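Long-range contacts in PrgZ (Enterococcus faecalis, PDB 4FAJ), which binds a peptide pheromone as a membrane-anchored extracellular receptor of the solute-binding protein family 5, probably serving peptide uptake: residues A[60-65]-A[291-296]; A[122-127]-A[188-193]; A[301-306]-A[355-360]; A[343-348]-A[432-437]; A[367-372]-A[380-385]. All coordinates share one frame; numbering follows the deposited sequence.

Contact 1. Residues A[60-65]-A[291-296]; sequences QVATLT and QLDEAP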
# COMPACT_ATOMS: atom_id res chain seq x y z
N GLN A 60 -7.39 -29.45 4.65
CA GLN A 60 -7.28 -28.17 3.93
C GLN A 60 -6.90 -27.07 4.91
O GLN A 60 -7.71 -26.21 5.26
CB GLN A 60 -8.58 -27.84 3.19
CG GLN A 60 -8.97 -28.90 2.15
CD GLN A 60 -7.97 -29.02 1.00
OE1 GLN A 60 -7.33 -30.05 0.83
NE2 GLN A 60 -7.83 -27.96 0.23
N VAL A 61 -5.64 -27.10 5.34
CA VAL A 61 -5.12 -26.13 6.30
C VAL A 61 -3.70 -25.75 5.88
O VAL A 61 -2.98 -26.56 5.29
CB VAL A 61 -5.13 -26.69 7.74
CG1 VAL A 61 -4.36 -25.78 8.69
CG2 VAL A 61 -6.56 -26.88 8.23
N ALA A 62 -3.30 -24.52 6.18
CA ALA A 62 -1.95 -24.05 5.88
C ALA A 62 -1.52 -23.04 6.92
O ALA A 62 -2.37 -22.42 7.58
CB ALA A 62 -1.88 -23.41 4.50
N THR A 63 -0.21 -22.87 7.04
CA THR A 63 0.38 -21.81 7.84
C THR A 63 1.27 -20.99 6.92
O THR A 63 2.24 -21.50 6.37
CB THR A 63 1.17 -22.38 9.03
OG1 THR A 63 0.29 -23.16 9.84
CG2 THR A 63 1.77 -21.26 9.86
N LEU A 64 0.91 -19.72 6.77
CA LEU A 64 1.60 -18.79 5.87
C LEU A 64 2.26 -17.69 6.68
O LEU A 64 2.19 -17.68 7.91
CB LEU A 64 0.60 -18.20 4.86
CG LEU A 64 -0.27 -19.20 4.07
CD1 LEU A 64 -1.23 -18.45 3.15
CD2 LEU A 64 0.58 -20.18 3.27
N THR A 65 2.92 -16.75 6.00
CA THR A 65 3.71 -15.75 6.69
C THR A 65 3.23 -14.33 6.42
O THR A 65 2.54 -14.07 5.43
CB THR A 65 5.21 -15.86 6.33
OG1 THR A 65 5.40 -15.57 4.94
CG2 THR A 65 5.72 -17.26 6.62
N GLN A 291 6.96 -26.66 9.38
CA GLN A 291 6.23 -25.83 10.34
C GLN A 291 5.69 -24.54 9.71
O GLN A 291 4.91 -23.83 10.33
CB GLN A 291 7.12 -25.48 11.53
CG GLN A 291 7.53 -26.68 12.36
CD GLN A 291 6.33 -27.47 12.82
OE1 GLN A 291 6.13 -28.61 12.42
NE2 GLN A 291 5.50 -26.85 13.65
N LEU A 292 6.13 -24.23 8.50
CA LEU A 292 5.57 -23.15 7.71
C LEU A 292 5.42 -23.65 6.28
O LEU A 292 6.24 -24.45 5.81
CB LEU A 292 6.50 -21.92 7.72
CG LEU A 292 6.51 -20.98 8.93
CD1 LEU A 292 7.60 -19.88 8.78
CD2 LEU A 292 5.15 -20.34 9.17
N ASP A 293 4.40 -23.16 5.58
CA ASP A 293 4.16 -23.56 4.19
C ASP A 293 4.69 -22.51 3.18
O ASP A 293 4.61 -22.71 1.97
CB ASP A 293 2.67 -23.85 3.98
CG ASP A 293 2.19 -25.01 4.85
OD1 ASP A 293 2.85 -26.06 4.83
OD2 ASP A 293 1.16 -24.89 5.55
N GLU A 294 5.23 -21.41 3.68
CA GLU A 294 5.98 -20.47 2.86
C GLU A 294 7.04 -19.80 3.72
O GLU A 294 6.95 -19.82 4.95
CB GLU A 294 5.05 -19.42 2.23
CG GLU A 294 4.47 -18.45 3.20
CD GLU A 294 3.59 -17.38 2.57
OE1 GLU A 294 3.15 -16.48 3.31
OE2 GLU A 294 3.34 -17.43 1.34
N ALA A 295 8.06 -19.25 3.06
CA ALA A 295 9.15 -18.55 3.73
C ALA A 295 9.66 -17.43 2.85
O ALA A 295 10.02 -17.66 1.69
CB ALA A 295 10.28 -19.52 4.06
N PRO A 296 9.70 -16.19 3.38
CA PRO A 296 10.23 -15.09 2.58
C PRO A 296 11.75 -15.20 2.45
O PRO A 296 12.40 -15.79 3.33
CB PRO A 296 9.85 -13.85 3.39
CG PRO A 296 9.84 -14.34 4.80
CD PRO A 296 9.26 -15.72 4.71
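Thr63 and Thr65 meet Asp293 and Glu294 where two sheets of this periplasmic-binding-protein-like fold run edge to edge. Strands 61-65 and 294-296 point the same way, 8° apart, but their axes stay 6.2 Å from each other, and carboxylates bridge much of the gap. Among the hydrogen bonds, one is purely backbone, Asp293 N to Thr63 O at 2.8 Å. Asp293 OD2 takes Thr63 N at 2.9 Å on its anti side. One residue on, Glu294 OE1 receives Thr65 N at 2.7 Å, again on the anti side, and Thr65 OG1 at 2.9 Å from above the carboxylate plane, 44° out of it. Thr65 can offer both donors because its OG1 sits between the backbone N and the carbonyl carbon (chi1 65°). A salt bridge from Asp293 OD1 to Lys542 holds the other carboxylate oxygen of that residue. Apolar contact comes from Leu292, whose CD2 lies 3.6 Å from Thr63 CG2. Thr65 CG2 rests 3.3 Å from Glu294 O, a buried carbonyl oxygen without a hydrogen-bond partner in the model.

Contact 2. Residues A[122-127]-A[188-193]; sequences TIVIRD and EKTLEI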
# COMPACT_ATOMS: atom_id res chain seq x y z
N THR A 122 -24.23 3.27 -11.93
CA THR A 122 -25.31 2.55 -11.27
C THR A 122 -24.91 1.09 -11.11
O THR A 122 -24.50 0.44 -12.07
CB THR A 122 -26.64 2.66 -12.05
OG1 THR A 122 -27.02 4.04 -12.12
CG2 THR A 122 -27.76 1.86 -11.36
N ILE A 123 -25.02 0.59 -9.88
CA ILE A 123 -24.51 -0.74 -9.52
C ILE A 123 -25.58 -1.48 -8.72
O ILE A 123 -26.21 -0.90 -7.83
CB ILE A 123 -23.23 -0.63 -8.68
CG1 ILE A 123 -22.13 0.10 -9.48
CG2 ILE A 123 -22.77 -2.01 -8.20
CD1 ILE A 123 -21.01 0.65 -8.64
N VAL A 124 -25.77 -2.76 -9.02
CA VAL A 124 -26.75 -3.57 -8.30
C VAL A 124 -26.02 -4.59 -7.44
O VAL A 124 -25.15 -5.31 -7.92
CB VAL A 124 -27.74 -4.27 -9.28
CG1 VAL A 124 -28.64 -5.23 -8.52
CG2 VAL A 124 -28.58 -3.24 -10.03
N ILE A 125 -26.39 -4.66 -6.16
CA ILE A 125 -25.84 -5.64 -5.22
C ILE A 125 -26.52 -6.99 -5.44
O ILE A 125 -27.75 -7.05 -5.53
CB ILE A 125 -26.03 -5.20 -3.76
CG1 ILE A 125 -25.12 -4.01 -3.43
CG2 ILE A 125 -25.79 -6.36 -2.79
CD1 ILE A 125 -25.66 -3.12 -2.35
N ARG A 126 -25.74 -8.07 -5.54
CA ARG A 126 -26.34 -9.38 -5.82
C ARG A 126 -27.27 -9.87 -4.71
O ARG A 126 -27.10 -9.53 -3.53
CB ARG A 126 -25.28 -10.46 -6.11
CG ARG A 126 -24.48 -10.95 -4.91
CD ARG A 126 -23.47 -12.06 -5.33
NE ARG A 126 -22.53 -11.58 -6.35
CZ ARG A 126 -22.37 -12.08 -7.58
NH1 ARG A 126 -23.07 -13.13 -8.01
NH2 ARG A 126 -21.48 -11.53 -8.40
N ASP A 127 -28.24 -10.67 -5.12
CA ASP A 127 -29.12 -11.37 -4.20
C ASP A 127 -28.26 -12.35 -3.42
O ASP A 127 -27.46 -13.10 -4.00
CB ASP A 127 -30.20 -12.15 -4.97
CG ASP A 127 -31.19 -11.25 -5.71
OD1 ASP A 127 -31.26 -10.04 -5.44
OD2 ASP A 127 -31.93 -11.79 -6.57
N GLU A 188 -33.06 -1.38 -1.64
CA GLU A 188 -32.08 -2.02 -0.77
C GLU A 188 -30.85 -2.53 -1.54
O GLU A 188 -29.80 -2.77 -0.93
CB GLU A 188 -32.73 -3.17 0.01
CG GLU A 188 -32.64 -4.51 -0.68
CD GLU A 188 -33.09 -5.68 0.18
OE1 GLU A 188 -34.29 -5.75 0.51
OE2 GLU A 188 -32.24 -6.54 0.51
N LYS A 189 -30.97 -2.68 -2.86
CA LYS A 189 -29.93 -3.34 -3.67
C LYS A 189 -29.28 -2.51 -4.77
O LYS A 189 -28.41 -3.03 -5.46
CB LYS A 189 -30.49 -4.62 -4.30
CG LYS A 189 -30.90 -5.69 -3.29
CD LYS A 189 -31.21 -7.04 -3.96
CE LYS A 189 -32.12 -7.90 -3.10
NZ LYS A 189 -32.77 -9.00 -3.86
N THR A 190 -29.66 -1.24 -4.94
CA THR A 190 -29.08 -0.43 -6.01
C THR A 190 -28.34 0.77 -5.44
O THR A 190 -28.84 1.45 -4.54
CB THR A 190 -30.15 0.01 -7.05
OG1 THR A 190 -30.70 -1.16 -7.67
CG2 THR A 190 -29.56 0.90 -8.14
N LEU A 191 -27.15 1.01 -5.98
CA LEU A 191 -26.32 2.16 -5.65
C LEU A 191 -26.17 3.05 -6.88
O LEU A 191 -25.94 2.55 -7.98
CB LEU A 191 -24.93 1.68 -5.23
CG LEU A 191 -24.72 1.22 -3.79
CD1 LEU A 191 -23.35 0.54 -3.66
CD2 LEU A 191 -24.84 2.42 -2.82
N GLU A 192 -26.31 4.36 -6.70
CA GLU A 192 -26.00 5.32 -7.76
C GLU A 192 -24.92 6.30 -7.26
O GLU A 192 -25.05 6.86 -6.18
CB GLU A 192 -27.24 6.09 -8.21
CG GLU A 192 -26.97 7.09 -9.33
CD GLU A 192 -28.18 7.94 -9.69
OE1 GLU A 192 -29.20 7.37 -10.13
OE2 GLU A 192 -28.11 9.18 -9.56
N ILE A 193 -23.86 6.48 -8.05
CA ILE A 193 -22.72 7.34 -7.68
C ILE A 193 -22.51 8.35 -8.79
O ILE A 193 -22.51 7.97 -9.97
CB ILE A 193 -21.43 6.52 -7.56
CG1 ILE A 193 -21.58 5.39 -6.53
CG2 ILE A 193 -20.23 7.42 -7.19
CD1 ILE A 193 -20.73 4.19 -6.88
O HOH W 1 -29.26 5.13 -11.57
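Strands 122-124 and 190-193 run antiparallel at 161°, with Ile123 and Leu191 as the hydrogen-bonded pair (N to O 2.9 Å from Ile123 and 2.8 Å from Leu191) between the non-hydrogen-bonded pairs Thr122-Glu192 and Val124-Thr190. The ladder runs one bond past the strands, Ile125 N to Lys189 O at 2.7 Å. On the face carrying Ile123 and Leu191, Ile123 CD1 reaches Ile193 CD1 at 4.0 Å, and helix 139-150 covers this side through Phe142 and Trp146. The other face is mostly polar: the methyls Thr122 CG2 and Thr190 CG2 touch at 3.8 Å, each anti to its own backbone nitrogen, which leaves the hydroxyls beside that nitrogen. One water lies 2.6 Å from Thr122 OG1 and donates to Glu192 OE1 at 2.7 Å. Beyond the strand ends, the extended Lys189 chain carries NZ to Asp127 OD1 in a salt bridge whose modelled length is too short to be trusted in detail. This division of apolar from polar and charged groups implies an amphipathic pair, buried against the helix on one face and wetted on the other.

Contact 3. Residues A[301-306]-A[355-360]; sequences YAKQYK and LLDNGS. With ZN (zinc ion), chain G; ZN (zinc ion), chain F.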
# COMPACT_ATOMS: atom_id res chain seq x y z
N TYR A 301 20.25 -15.63 1.77
CA TYR A 301 19.26 -16.71 1.82
C TYR A 301 18.64 -16.92 0.44
O TYR A 301 18.45 -18.05 -0.00
CB TYR A 301 18.15 -16.39 2.84
CG TYR A 301 18.66 -16.02 4.22
CD1 TYR A 301 19.09 -17.01 5.10
CD2 TYR A 301 18.69 -14.70 4.64
CE1 TYR A 301 19.56 -16.69 6.38
CE2 TYR A 301 19.17 -14.36 5.93
CZ TYR A 301 19.59 -15.36 6.79
OH TYR A 301 20.04 -15.05 8.06
N ALA A 302 18.30 -15.82 -0.23
CA ALA A 302 17.76 -15.90 -1.60
C ALA A 302 18.81 -16.48 -2.55
O ALA A 302 18.50 -17.33 -3.38
CB ALA A 302 17.32 -14.54 -2.07
N LYS A 303 20.05 -16.00 -2.43
CA LYS A 303 21.18 -16.53 -3.21
C LYS A 303 21.28 -18.06 -3.12
O LYS A 303 21.43 -18.75 -4.14
CB LYS A 303 22.49 -15.89 -2.74
CG LYS A 303 23.67 -16.08 -3.69
CD LYS A 303 24.79 -15.10 -3.39
CE LYS A 303 25.64 -14.79 -4.62
NZ LYS A 303 26.50 -15.93 -5.01
N GLN A 304 21.16 -18.61 -1.92
CA GLN A 304 21.29 -20.06 -1.74
C GLN A 304 20.06 -20.86 -2.22
O GLN A 304 20.20 -22.01 -2.65
CB GLN A 304 21.62 -20.39 -0.29
CG GLN A 304 22.98 -19.86 0.17
CD GLN A 304 24.11 -20.21 -0.78
OE1 GLN A 304 24.02 -21.17 -1.55
NE2 GLN A 304 25.19 -19.44 -0.73
N TYR A 305 18.86 -20.27 -2.15
CA TYR A 305 17.62 -21.00 -2.54
C TYR A 305 17.08 -20.68 -3.94
O TYR A 305 16.04 -21.22 -4.36
CB TYR A 305 16.54 -20.78 -1.47
CG TYR A 305 16.77 -21.62 -0.25
CD1 TYR A 305 17.51 -21.14 0.82
CD2 TYR A 305 16.27 -22.92 -0.17
CE1 TYR A 305 17.74 -21.93 1.95
CE2 TYR A 305 16.51 -23.72 0.95
CZ TYR A 305 17.24 -23.22 2.00
OH TYR A 305 17.47 -24.00 3.11
N LYS A 306 17.81 -19.82 -4.65
CA LYS A 306 17.44 -19.33 -5.98
C LYS A 306 17.09 -20.44 -6.98
O LYS A 306 16.18 -20.28 -7.81
CB LYS A 306 18.62 -18.50 -6.54
CG LYS A 306 18.24 -17.45 -7.55
CD LYS A 306 19.31 -16.36 -7.65
CE LYS A 306 19.02 -15.19 -6.69
NZ LYS A 306 19.73 -13.96 -7.15
N LEU A 355 22.52 -6.77 -1.51
CA LEU A 355 21.69 -6.81 -0.31
C LEU A 355 20.38 -7.58 -0.51
O LEU A 355 20.07 -8.46 0.28
CB LEU A 355 21.42 -5.40 0.20
CG LEU A 355 20.79 -5.27 1.59
CD1 LEU A 355 21.05 -3.89 2.15
CD2 LEU A 355 19.30 -5.55 1.54
N LEU A 356 19.64 -7.26 -1.56
CA LEU A 356 18.34 -7.90 -1.79
C LEU A 356 18.47 -9.19 -2.57
O LEU A 356 18.00 -10.23 -2.11
CB LEU A 356 17.40 -6.95 -2.51
CG LEU A 356 17.12 -5.67 -1.73
CD1 LEU A 356 16.27 -4.76 -2.58
CD2 LEU A 356 16.46 -5.98 -0.40
N ASP A 357 19.06 -9.11 -3.76
CA ASP A 357 19.45 -10.28 -4.55
C ASP A 357 18.29 -11.27 -4.77
O ASP A 357 18.48 -12.49 -4.70
CB ASP A 357 20.63 -10.98 -3.87
CG ASP A 357 21.39 -11.90 -4.81
OD1 ASP A 357 21.10 -11.88 -6.03
OD2 ASP A 357 22.28 -12.62 -4.32
N ASN A 358 17.11 -10.75 -5.05
CA ASN A 358 15.90 -11.57 -5.06
C ASN A 358 14.86 -11.11 -6.08
O ASN A 358 13.67 -11.31 -5.87
CB ASN A 358 15.28 -11.53 -3.66
CG ASN A 358 14.79 -10.14 -3.28
OD1 ASN A 358 14.96 -9.18 -4.03
ND2 ASN A 358 14.19 -10.04 -2.10
N GLY A 359 15.30 -10.48 -7.16
CA GLY A 359 14.40 -10.03 -8.21
C GLY A 359 13.88 -8.62 -8.02
O GLY A 359 13.15 -8.11 -8.87
N SER A 360 14.26 -7.96 -6.94
CA SER A 360 14.01 -6.53 -6.80
C SER A 360 14.87 -5.80 -7.83
O SER A 360 15.89 -6.35 -8.28
CB SER A 360 14.35 -6.03 -5.40
OG SER A 360 13.52 -6.66 -4.42
ZN ZN G . 22.51 -12.70 -7.50
ZN ZN F . 19.35 -13.60 9.25
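Asp357 sets one carboxylate oxygen, OD2, obliquely over the aliphatic part of Lys303, 3.6 Å from Lys303 CB, while Lys306 reaches the same residue at about a right angle. The site is a helix terminus: helix 348-356 ends at Leu356, Asp357 leaves helical geometry with a positive phi (53°), and the chain then passes into an Asx turn closed by Asn358 OD1 and Ser360 N. Two hydrogen bonds grip the ammonium of Lys306. NZ meets Asp357 OD1 at 2.7 Å, as part of a salt bridge, from above the carboxylate plane and 56° out of it, and meets Asp357 O at 3.1 Å, likewise from above the carbonyl plane. A bend at chi3 (-91°) turns the otherwise extended lysine chain to this double target. Asp357 OD1 also binds a zinc ion at 2.2 Å, so one oxygen serves both cations, and the metal probably polarises it and makes it a poorer acceptor for NZ. Ala302 CB, facing the turn, makes van der Waals contact with Asn358 CB at 4.0 Å and Asp357 O at 3.5 Å. A second zinc ion lies at Tyr301, on helix 299-305, where Glu279 and Glu421 complete the site. There the phenolic oxygen, Tyr301 OH, coordinates the metal at 2.0 Å.

Contact 4. Residues A[343-348]-A[432-437]; sequences NYAIDR and GQLQDS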
# COMPACT_ATOMS: atom_id res chain seq x y z
N ASN A 343 20.07 11.88 -2.91
CA ASN A 343 19.66 11.13 -4.10
C ASN A 343 20.85 10.59 -4.89
O ASN A 343 20.89 9.40 -5.21
CB ASN A 343 18.80 11.99 -5.02
CG ASN A 343 18.48 11.29 -6.32
OD1 ASN A 343 17.82 10.25 -6.32
ND2 ASN A 343 18.98 11.83 -7.42
N TYR A 344 21.81 11.45 -5.22
CA TYR A 344 22.95 11.02 -6.04
C TYR A 344 23.88 10.03 -5.32
O TYR A 344 24.62 9.28 -5.97
CB TYR A 344 23.74 12.22 -6.56
CG TYR A 344 23.08 12.91 -7.73
CD1 TYR A 344 22.94 12.25 -8.95
CD2 TYR A 344 22.60 14.20 -7.63
CE1 TYR A 344 22.35 12.87 -10.03
CE2 TYR A 344 22.00 14.83 -8.70
CZ TYR A 344 21.87 14.16 -9.90
OH TYR A 344 21.27 14.79 -10.97
N ALA A 345 23.85 10.04 -3.99
CA ALA A 345 24.73 9.19 -3.20
C ALA A 345 24.28 7.73 -3.13
O ALA A 345 25.09 6.87 -2.74
CB ALA A 345 24.89 9.76 -1.79
N ILE A 346 23.03 7.43 -3.47
CA ILE A 346 22.52 6.05 -3.32
C ILE A 346 22.89 5.16 -4.51
O ILE A 346 22.43 5.37 -5.64
CB ILE A 346 20.99 5.98 -3.11
CG1 ILE A 346 20.54 6.88 -1.94
CG2 ILE A 346 20.56 4.54 -2.83
CD1 ILE A 346 21.38 6.76 -0.74
N ASP A 347 23.75 4.17 -4.25
CA ASP A 347 24.13 3.18 -5.24
C ASP A 347 23.06 2.09 -5.26
O ASP A 347 23.17 1.06 -4.58
CB ASP A 347 25.51 2.60 -4.94
CG ASP A 347 26.02 1.68 -6.04
OD1 ASP A 347 25.27 1.32 -6.96
OD2 ASP A 347 27.20 1.29 -5.95
N ARG A 348 22.02 2.33 -6.06
CA ARG A 348 20.85 1.45 -6.11
C ARG A 348 21.19 0.06 -6.65
O ARG A 348 20.66 -0.94 -6.15
CB ARG A 348 19.75 2.09 -6.96
CG ARG A 348 19.21 3.38 -6.38
CD ARG A 348 18.31 4.12 -7.36
NE ARG A 348 17.79 5.35 -6.77
CZ ARG A 348 18.48 6.47 -6.59
NH1 ARG A 348 19.75 6.57 -6.97
NH2 ARG A 348 17.89 7.52 -6.03
N GLY A 432 25.71 3.84 5.36
CA GLY A 432 27.08 3.80 4.85
C GLY A 432 27.27 4.56 3.54
O GLY A 432 28.29 5.20 3.35
N GLN A 433 26.27 4.48 2.65
CA GLN A 433 26.28 5.22 1.38
C GLN A 433 26.25 6.72 1.60
O GLN A 433 27.00 7.47 0.96
CB GLN A 433 25.10 4.81 0.52
CG GLN A 433 25.13 3.37 0.13
CD GLN A 433 26.07 3.09 -1.00
OE1 GLN A 433 25.99 3.72 -2.06
NE2 GLN A 433 26.96 2.14 -0.79
N LEU A 434 25.38 7.16 2.50
CA LEU A 434 25.24 8.58 2.77
C LEU A 434 26.49 9.11 3.47
O LEU A 434 27.04 10.14 3.08
CB LEU A 434 23.97 8.85 3.58
CG LEU A 434 22.66 8.64 2.81
CD1 LEU A 434 21.47 8.88 3.72
CD2 LEU A 434 22.60 9.54 1.58
N GLN A 435 26.97 8.38 4.47
CA GLN A 435 28.19 8.78 5.19
C GLN A 435 29.42 8.81 4.27
O GLN A 435 30.27 9.66 4.43
CB GLN A 435 28.41 7.88 6.43
CG GLN A 435 27.35 8.17 7.50
CD GLN A 435 27.49 7.37 8.79
OE1 GLN A 435 26.87 7.70 9.78
NE2 GLN A 435 28.30 6.31 8.76
N ASP A 436 29.46 7.91 3.28
CA ASP A 436 30.60 7.84 2.36
C ASP A 436 30.68 8.98 1.34
O ASP A 436 31.78 9.31 0.87
CB ASP A 436 30.61 6.50 1.60
CG ASP A 436 31.93 6.24 0.87
OD1 ASP A 436 33.00 6.40 1.50
OD2 ASP A 436 31.89 5.88 -0.33
N SER A 437 29.54 9.55 0.97
CA SER A 437 29.50 10.62 -0.04
C SER A 437 29.23 12.02 0.52
O SER A 437 29.52 13.01 -0.15
CB SER A 437 28.44 10.32 -1.10
OG SER A 437 28.87 9.28 -1.96
O HOH W 2 27.55 6.98 -1.66
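Ala345 and Ser437 bring their backbones to 5.9 Å, CA to CA, and Ile346 and Gln433 follow at 6.1 Å, so the end of helix 336-345 and the turn after it lie against the last turns of helix 421-437. Small residues permit the approach: Ala345 CB faces Ser437 CB at 3.7 Å. Alongside, Ile346 CD1 meets the methyl Leu434 CD2 at 3.8 Å. The Ile346 side chain sets out away from the helix, and the bend at chi2 (-46°) turns CD1 back to this methyl. Polar contact centres on Gln433, whose chain, bent at chi2, lets OE1 accept a hydrogen bond from Asp347 N at 3.2 Å. The bond is bent to 148° at the hydrogen, and its donor stands 37° above the carbonyl plane of the amide. Close to these residues a water joins the two backbones, donating to Ala345 O and to Gln433 O, each at 2.7 Å, and accepting from Ser437 OG at 2.7 Å. It thus links one carbonyl of each segment, Gln433 O also accepting Ser437 N. Asp347 itself is the centre of an inverse gamma turn and the N-cap of helix 348-356, with OD2 bound to Ser350 OG. Helix 421-437 connects the parallel neighbours 412-418 and 442-448, so the end of helix 336-345 and the turn leading to helix 348-356 pack on the helix of a beta-alpha-beta crossover.

Contact 5. Residues A[367-372]-A[380-385]; sequences VPKEMA and DFANEK. With ZN (zinc ion), chain H.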
# COMPACT_ATOMS: atom_id res chain seq x y z
N VAL A 367 7.53 6.26 -9.95
CA VAL A 367 6.58 5.24 -10.41
C VAL A 367 7.36 4.00 -10.82
O VAL A 367 8.38 4.12 -11.51
CB VAL A 367 5.74 5.74 -11.60
CG1 VAL A 367 4.82 4.64 -12.11
CG2 VAL A 367 4.91 6.96 -11.20
N PRO A 368 6.91 2.81 -10.37
CA PRO A 368 7.59 1.57 -10.74
C PRO A 368 7.31 1.09 -12.17
O PRO A 368 6.35 1.50 -12.79
CB PRO A 368 7.04 0.56 -9.74
CG PRO A 368 5.69 1.09 -9.35
CD PRO A 368 5.80 2.58 -9.42
N LYS A 369 8.18 0.21 -12.67
CA LYS A 369 8.02 -0.38 -14.00
C LYS A 369 6.98 -1.49 -14.00
O LYS A 369 6.67 -2.07 -12.94
CB LYS A 369 9.37 -0.94 -14.49
CG LYS A 369 10.40 0.11 -14.75
CD LYS A 369 11.84 -0.43 -14.75
CE LYS A 369 12.40 -0.64 -16.12
NZ LYS A 369 13.90 -0.81 -16.02
N GLU A 370 6.46 -1.78 -15.19
CA GLU A 370 5.53 -2.89 -15.45
C GLU A 370 4.17 -2.73 -14.77
O GLU A 370 3.47 -3.71 -14.58
CB GLU A 370 6.11 -4.26 -15.04
CG GLU A 370 7.57 -4.49 -15.36
CD GLU A 370 7.90 -4.31 -16.81
OE1 GLU A 370 7.02 -4.54 -17.68
OE2 GLU A 370 9.07 -3.95 -17.09
N MET A 371 3.81 -1.51 -14.40
CA MET A 371 2.57 -1.26 -13.70
C MET A 371 1.55 -0.66 -14.66
O MET A 371 0.45 -1.20 -14.82
CB MET A 371 2.81 -0.29 -12.53
CG MET A 371 1.59 0.11 -11.73
SD MET A 371 1.92 1.57 -10.71
CE MET A 371 1.63 2.90 -11.88
N ALA A 372 1.91 0.45 -15.27
CA ALA A 372 0.97 1.24 -16.08
C ALA A 372 1.51 1.44 -17.48
O ALA A 372 2.65 1.87 -17.66
CB ALA A 372 0.73 2.57 -15.43
N ASP A 380 5.38 1.60 -21.28
CA ASP A 380 5.45 1.69 -19.82
C ASP A 380 5.58 3.16 -19.43
O ASP A 380 6.34 3.88 -20.07
CB ASP A 380 6.67 0.88 -19.32
CG ASP A 380 6.65 0.61 -17.83
OD1 ASP A 380 6.19 1.47 -17.04
OD2 ASP A 380 7.14 -0.45 -17.42
N PHE A 381 4.85 3.60 -18.41
CA PHE A 381 4.97 4.99 -17.89
C PHE A 381 6.38 5.26 -17.37
O PHE A 381 6.93 6.38 -17.50
CB PHE A 381 3.96 5.22 -16.76
CG PHE A 381 3.95 6.63 -16.21
CD1 PHE A 381 3.18 7.61 -16.80
CD2 PHE A 381 4.69 6.96 -15.08
CE1 PHE A 381 3.14 8.90 -16.28
CE2 PHE A 381 4.68 8.26 -14.59
CZ PHE A 381 3.90 9.23 -15.20
N ALA A 382 6.95 4.24 -16.74
CA ALA A 382 8.28 4.35 -16.15
C ALA A 382 9.34 4.00 -17.21
O ALA A 382 10.01 2.98 -17.11
CB ALA A 382 8.37 3.43 -14.93
N ASN A 383 9.50 4.85 -18.22
CA ASN A 383 10.41 4.54 -19.33
C ASN A 383 11.60 5.48 -19.45
O ASN A 383 12.27 5.52 -20.50
CB ASN A 383 9.64 4.47 -20.64
CG ASN A 383 8.99 5.78 -21.03
OD1 ASN A 383 8.91 6.72 -20.23
ND2 ASN A 383 8.51 5.84 -22.26
N GLU A 384 11.87 6.24 -18.39
CA GLU A 384 13.00 7.16 -18.34
C GLU A 384 13.81 6.91 -17.09
O GLU A 384 13.25 6.69 -16.01
CB GLU A 384 12.50 8.61 -18.33
CG GLU A 384 11.95 9.09 -19.64
CD GLU A 384 11.52 10.54 -19.59
OE1 GLU A 384 12.35 11.40 -19.21
OE2 GLU A 384 10.36 10.84 -19.94
N LYS A 385 15.14 6.94 -17.22
CA LYS A 385 16.02 6.78 -16.08
C LYS A 385 16.21 8.16 -15.42
O LYS A 385 17.15 8.90 -15.74
CB LYS A 385 17.36 6.18 -16.53
CG LYS A 385 18.16 5.58 -15.39
CD LYS A 385 19.47 5.02 -15.91
CE LYS A 385 20.03 3.94 -15.01
NZ LYS A 385 21.19 3.26 -15.68
ZN ZN H . 9.04 -3.68 -19.23
O HOH W 3 4.66 1.21 -14.93
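Val367 and Phe381 make the tight apolar end of the contact: Val367 CG2 lies 3.6 Å from Phe381 CE2, the two side chains crossing at about a right angle. With CG anti to the backbone nitrogen (chi1 -177°), the ring extends toward helix 510-524, where Trp511 meets it edge-to-face. Next to it, Ala382 CB fits against Val367 O and Pro368 O, 3.5 Å from each. Phe381 N donates a hydrogen bond to Ala372 O at 2.9 Å, and a water accepts from Ala372 N at 2.9 Å. At the boundary, Glu370 N reaches Asp380 OD2 in a hydrogen bond of 2.7 Å, on the syn side. The solvent side is looser. There Glu370 swings its carboxylate outward to a zinc ion, with OE2 at 2.2 Å, while both its oxygens stay 4.0 to 4.1 Å from Asp380 OD2; the metal probably eases the like charges. Back inside, Asp380 OD1 accepts Ala382 N. The whole is a compact loop, stapled by this Asx turn and an inverse gamma turn at Ala382, between strand 361-362 and helix 391-402.

How the contacts relate
Contacts 3, 4 and 5 are largely buried, whereas contacts 1 and 2 are mixed, with exposed rims. Contacts 1 and 3 are neighbours along the chain, strand 294-297 leading straight into helix 299-305, with nearest atoms about 6 Å apart. Contacts 3 and 4 cross in sequence: 343-348 lies between 301-306 and 355-360, and 432-437 follows both. Their helices 336-345 and 348-356 are successive, and contact 5 is nested within the loop closed by contact 4. Contact 2 stands apart, on the opposite side of the chain's centre from contacts 3 and 4. Chemistry follows place: backbone ladder in contact 2, carboxylate acceptors in contact 1, zinc-linked acids in contacts 3 and 5, water and small residues in contact 4.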